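Local coordinates for protein ricin B lectin (Clostridium thermocellum, PDB 3VSF) that acts as an exo-beta-1,3-galactanase, probably splitting galactose from the ends of beta-1,3-galactan chains, and carries a ricin-type lectin module with a galactose-binding site, at residues A[176-187]-A[199-210]. Sequence-based numbering, arbitrary orientation.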
loop_
_atom_site.group_PDB
_atom_site.type_symbol
_atom_site.label_atom_id
_atom_site.label_comp_id
_atom_site.label_asym_id
_atom_site.label_seq_id
_atom_site.Cartn_x
_atom_site.Cartn_y
_atom_site.Cartn_z
ATOM N N ASP A 176 -10.398 18.448 25.367
ATOM C CA ASP A 176 -10.870 17.650 24.242
ATOM C C ASP A 176 -11.657 16.433 24.721
ATOM O O ASP A 176 -11.082 15.389 25.034
ATOM C CB ASP A 176 -9.696 17.216 23.362
ATOM C CG ASP A 176 -10.143 16.669 22.022
ATOM O OD1 ASP A 176 -9.338 15.980 21.362
ATOM O OD2 ASP A 176 -11.299 16.928 21.628
ATOM N N HIS A 177 -12.979 16.582 24.778
ATOM C CA HIS A 177 -13.871 15.504 25.202
ATOM C C HIS A 177 -13.630 15.049 26.640
ATOM O O HIS A 177 -13.329 13.881 26.888
ATOM C CB HIS A 177 -13.782 14.315 24.242
ATOM C CG HIS A 177 -14.416 14.569 22.909
ATOM N ND1 HIS A 177 -15.735 14.275 22.645
ATOM C CD2 HIS A 177 -13.911 15.096 21.769
ATOM C CE1 HIS A 177 -16.017 14.607 21.398
ATOM N NE2 HIS A 177 -14.927 15.108 20.844
ATOM N N GLY A 178 -13.766 15.978 27.582
ATOM C CA GLY A 178 -13.702 15.648 28.993
ATOM C C GLY A 178 -12.336 15.790 29.639
ATOM O O GLY A 178 -12.239 16.038 30.841
ATOM N N LEU A 179 -11.278 15.634 28.850
ATOM C CA LEU A 179 -9.923 15.684 29.391
ATOM C C LEU A 179 -9.105 16.837 28.815
ATOM O O LEU A 179 -9.402 17.335 27.729
ATOM C CB LEU A 179 -9.203 14.354 29.153
ATOM C CG LEU A 179 -9.797 13.127 29.850
ATOM C CD1 LEU A 179 -9.010 11.874 29.498
ATOM C CD2 LEU A 179 -9.841 13.331 31.359
ATOM N N PRO A 180 -8.072 17.272 29.554
ATOM C CA PRO A 180 -7.171 18.329 29.088
ATOM C C PRO A 180 -6.196 17.802 28.042
ATOM O O PRO A 180 -5.637 16.718 28.213
ATOM C CB PRO A 180 -6.418 18.723 30.359
ATOM C CG PRO A 180 -6.413 17.483 31.181
ATOM C CD PRO A 180 -7.736 16.819 30.915
ATOM N N GLY A 181 -5.997 18.565 26.973
ATOM C CA GLY A 181 -5.101 18.161 25.906
ATOM C C GLY A 181 -5.825 17.464 24.770
ATOM O O GLY A 181 -6.785 16.724 24.991
ATOM N N TYR A 182 -5.361 17.705 23.549
ATOM C CA TYR A 182 -5.942 17.087 22.364
ATOM C C TYR A 182 -5.828 15.568 22.419
ATOM O O TYR A 182 -4.799 15.029 22.830
ATOM C CB TYR A 182 -5.244 17.604 21.106
ATOM C CG TYR A 182 -5.513 19.058 20.798
ATOM C CD1 TYR A 182 -6.788 19.590 20.921
ATOM C CD2 TYR A 182 -4.490 19.899 20.385
ATOM C CE1 TYR A 182 -7.039 20.919 20.638
ATOM C CE2 TYR A 182 -4.728 21.230 20.100
ATOM C CZ TYR A 182 -6.005 21.735 20.229
ATOM O OH TYR A 182 -6.247 23.060 19.947
ATOM N N MET A 183 -6.886 14.878 22.003
ATOM C CA MET A 183 -6.850 13.425 21.904
ATOM C C MET A 183 -5.840 13.014 20.839
ATOM O O MET A 183 -5.630 13.731 19.862
ATOM C CB MET A 183 -8.234 12.866 21.565
ATOM C CG MET A 183 -9.309 13.197 22.589
ATOM S SD MET A 183 -10.865 12.333 22.299
ATOM C CE MET A 183 -10.373 10.638 22.601
ATOM N N SER A 184 -5.211 11.860 21.034
ATOM C CA SER A 184 -4.193 11.384 20.107
ATOM C C SER A 184 -4.179 9.862 20.029
ATOM O O SER A 184 -3.607 9.193 20.891
ATOM C CB SER A 184 -2.813 11.900 20.518
ATOM O OG SER A 184 -1.796 11.360 19.694
ATOM N N ARG A 185 -4.813 9.320 18.993
ATOM C CA ARG A 185 -4.845 7.874 18.792
ATOM C C ARG A 185 -3.911 7.445 17.662
ATOM O O ARG A 185 -2.691 7.536 17.795
ATOM C CB ARG A 185 -6.276 7.394 18.534
ATOM C CG ARG A 185 -7.199 7.559 19.732
ATOM C CD ARG A 185 -8.382 6.608 19.660
ATOM N NE ARG A 185 -9.119 6.557 20.920
ATOM C CZ ARG A 185 -10.256 7.204 21.150
ATOM N NH1 ARG A 185 -10.798 7.955 20.201
ATOM N NH2 ARG A 185 -10.855 7.098 22.328
ATOM N N ASP A 186 -4.482 6.969 16.559
ATOM C CA ASP A 186 -3.683 6.564 15.406
ATOM C C ASP A 186 -2.741 7.689 15.001
ATOM O O ASP A 186 -3.171 8.823 14.792
ATOM C CB ASP A 186 -4.582 6.167 14.233
ATOM C CG ASP A 186 -5.303 4.854 14.469
ATOM O OD1 ASP A 186 -5.500 4.486 15.646
ATOM O OD2 ASP A 186 -5.670 4.189 13.476
ATOM N N CYS A 187 -1.454 7.373 14.891
ATOM C CA CYS A 187 -0.441 8.398 14.674
ATOM C C CYS A 187 0.612 7.995 13.646
ATOM O O CYS A 187 0.597 6.880 13.124
ATOM C CB CYS A 187 0.251 8.735 15.993
ATOM S SG CYS A 187 1.154 7.344 16.709
ATOM N N PHE A 199 4.705 15.295 13.922
ATOM C CA PHE A 199 3.927 14.205 14.492
ATOM C C PHE A 199 2.457 14.412 14.158
ATOM O O PHE A 199 1.902 15.482 14.407
ATOM C CB PHE A 199 4.123 14.145 16.009
ATOM C CG PHE A 199 3.266 13.119 16.695
ATOM C CD1 PHE A 199 3.666 11.794 16.760
ATOM C CD2 PHE A 199 2.066 13.481 17.286
ATOM C CE1 PHE A 199 2.881 10.848 17.395
ATOM C CE2 PHE A 199 1.277 12.539 17.921
ATOM C CZ PHE A 199 1.686 11.221 17.975
ATOM N N ILE A 200 1.830 13.393 13.584
ATOM C CA ILE A 200 0.430 13.486 13.197
ATOM C C ILE A 200 -0.395 12.410 13.891
ATOM O O ILE A 200 0.046 11.269 14.028
ATOM C CB ILE A 200 0.261 13.379 11.663
ATOM C CG1 ILE A 200 -1.195 13.630 11.263
ATOM C CG2 ILE A 200 0.738 12.022 11.163
ATOM C CD1 ILE A 200 -1.420 13.639 9.767
ATOM N N SER A 201 -1.591 12.779 14.339
ATOM C CA SER A 201 -2.466 11.842 15.032
ATOM C C SER A 201 -3.923 12.282 14.958
ATOM O O SER A 201 -4.218 13.451 14.709
ATOM C CB SER A 201 -2.038 11.684 16.494
ATOM O OG SER A 201 -2.161 12.908 17.200
ATOM N N ALA A 202 -4.832 11.336 15.176
ATOM C CA ALA A 202 -6.262 11.617 15.134
ATOM C C ALA A 202 -6.752 12.212 16.450
ATOM O O ALA A 202 -6.633 11.591 17.508
ATOM C CB ALA A 202 -7.040 10.355 14.798
ATOM N N ALA A 203 -7.306 13.419 16.377
ATOM C CA ALA A 203 -7.825 14.099 17.556
ATOM C C ALA A 203 -9.333 14.306 17.458
ATOM O O ALA A 203 -9.949 13.972 16.447
ATOM C CB ALA A 203 -7.118 15.432 17.749
ATOM N N ASN A 204 -9.918 14.856 18.518
ATOM C CA ASN A 204 -11.348 15.143 18.548
ATOM C C ASN A 204 -12.192 13.907 18.245
ATOM O O ASN A 204 -13.062 13.937 17.375
ATOM C CB ASN A 204 -11.684 16.272 17.568
ATOM C CG ASN A 204 -13.051 16.878 17.820
ATOM O OD1 ASN A 204 -13.935 16.236 18.388
ATOM N ND2 ASN A 204 -13.233 18.122 17.394
ATOM N N GLU A 205 -11.927 12.822 18.967
ATOM C CA GLU A 205 -12.642 11.564 18.767
ATOM C C GLU A 205 -12.405 10.980 17.376
ATOM O O GLU A 205 -13.346 10.560 16.701
ATOM C CB GLU A 205 -14.143 11.745 19.012
ATOM C CG GLU A 205 -14.540 11.696 20.476
ATOM C CD GLU A 205 -14.254 10.348 21.108
ATOM O OE1 GLU A 205 -13.418 10.291 22.034
ATOM O OE2 GLU A 205 -14.866 9.345 20.680
ATOM N N ASN A 206 -11.143 10.954 16.958
ATOM C CA ASN A 206 -10.766 10.411 15.655
ATOM C C ASN A 206 -11.492 11.078 14.488
ATOM O O ASN A 206 -11.465 10.577 13.365
ATOM C CB ASN A 206 -10.990 8.897 15.617
ATOM C CG ASN A 206 -10.211 8.162 16.692
ATOM O OD1 ASN A 206 -9.209 8.666 17.204
ATOM N ND2 ASN A 206 -10.665 6.964 17.038
ATOM N N MET A 207 -12.136 12.210 14.756
ATOM C CA MET A 207 -12.882 12.923 13.726
ATOM C C MET A 207 -11.993 13.906 12.972
ATOM O O MET A 207 -12.236 14.207 11.804
ATOM C CB MET A 207 -14.075 13.660 14.337
ATOM C CG MET A 207 -15.101 12.751 14.993
ATOM S SD MET A 207 -15.921 11.654 13.820
ATOM C CE MET A 207 -16.612 12.841 12.670
ATOM N N ASP A 208 -10.964 14.407 13.648
ATOM C CA ASP A 208 -10.052 15.369 13.042
ATOM C C ASP A 208 -8.614 14.868 13.085
ATOM O O ASP A 208 -8.229 14.132 13.992
ATOM C CB ASP A 208 -10.154 16.723 13.750
ATOM C CG ASP A 208 -11.575 17.250 13.804
ATOM O OD1 ASP A 208 -12.392 16.854 12.947
ATOM O OD2 ASP A 208 -11.876 18.064 14.704
ATOM N N LEU A 209 -7.825 15.265 12.093
ATOM C CA LEU A 209 -6.402 14.952 12.076
ATOM C C LEU A 209 -5.595 16.166 12.512
ATOM O O LEU A 209 -5.775 17.264 11.986
ATOM C CB LEU A 209 -5.957 14.502 10.684
ATOM C CG LEU A 209 -6.257 13.055 10.290
ATOM C CD1 LEU A 209 -5.836 12.795 8.852
ATOM C CD2 LEU A 209 -5.561 12.092 11.237
ATOM N N HIS A 210 -4.709 15.966 13.481
ATOM C CA HIS A 210 -3.853 17.043 13.959
ATOM C C HIS A 210 -2.403 16.831 13.540
ATOM O O HIS A 210 -1.811 15.788 13.819
ATOM C CB HIS A 210 -3.952 17.179 15.481
ATOM C CG HIS A 210 -5.168 17.920 15.945
ATOM N ND1 HIS A 210 -5.427 18.163 17.277
ATOM C CD2 HIS A 210 -6.191 18.477 15.256
ATOM C CE1 HIS A 210 -6.560 18.834 17.388
ATOM N NE2 HIS A 210 -7.044 19.037 16.175
#
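Asp176, His177 and Met183, on the connection between two blades of the GH43 five-bladed beta-propeller, wrap the hairpin tip of the following blade at Asn204 and Glu205. The hairpin reverses through a type I' turn, Asn204 to Met207, with a classic beta bulge where Met207 and Asp208 face Ala203. Asp176 OD1 ties the loop to this tip, accepting from Asn204 N (3.1 Å) through its syn lone pair and from Met183 N (2.8 Å) through its anti one. These two bonds should hold the carboxylate against rotation. With CG of Asn204 anti to the backbone N (chi1 -164°), its amide oxygen OD1 comes into the ring plane of His177 and accepts from NE2 at 2.9 Å. Glu205 covers a face of that imidazole, CG sitting 3.4 Å from the ring centroid in a CH-pi contact. Its carboxylate makes a long salt bridge, OE1 to Arg185 NH1 at 4.0 Å, while NH2 of the same arginine bonds Tyr143 O. On the second strand of the hairpin, His210 turns its edge to the face of Tyr182, a T-shaped pair with planes at 76°; ND1 of His210 also bonds Tyr212 OH. Ser184 OG and Ser201 OG share a 3.0 Å hydrogen bond. The backbones then come together: Arg185 N bonds Ala202 O, and Ala202 N returns to Asp186 O, leading into the antiparallel, non-hydrogen-bonded pair Cys187–Ser201. There strand 187-191 starts as an edge of its four-stranded sheet beside 197-203, with Phe199 packing on Ala148 of strand 147-153 in the preceding blade and Ile200 on Leu248 of strand 246-251 in the next.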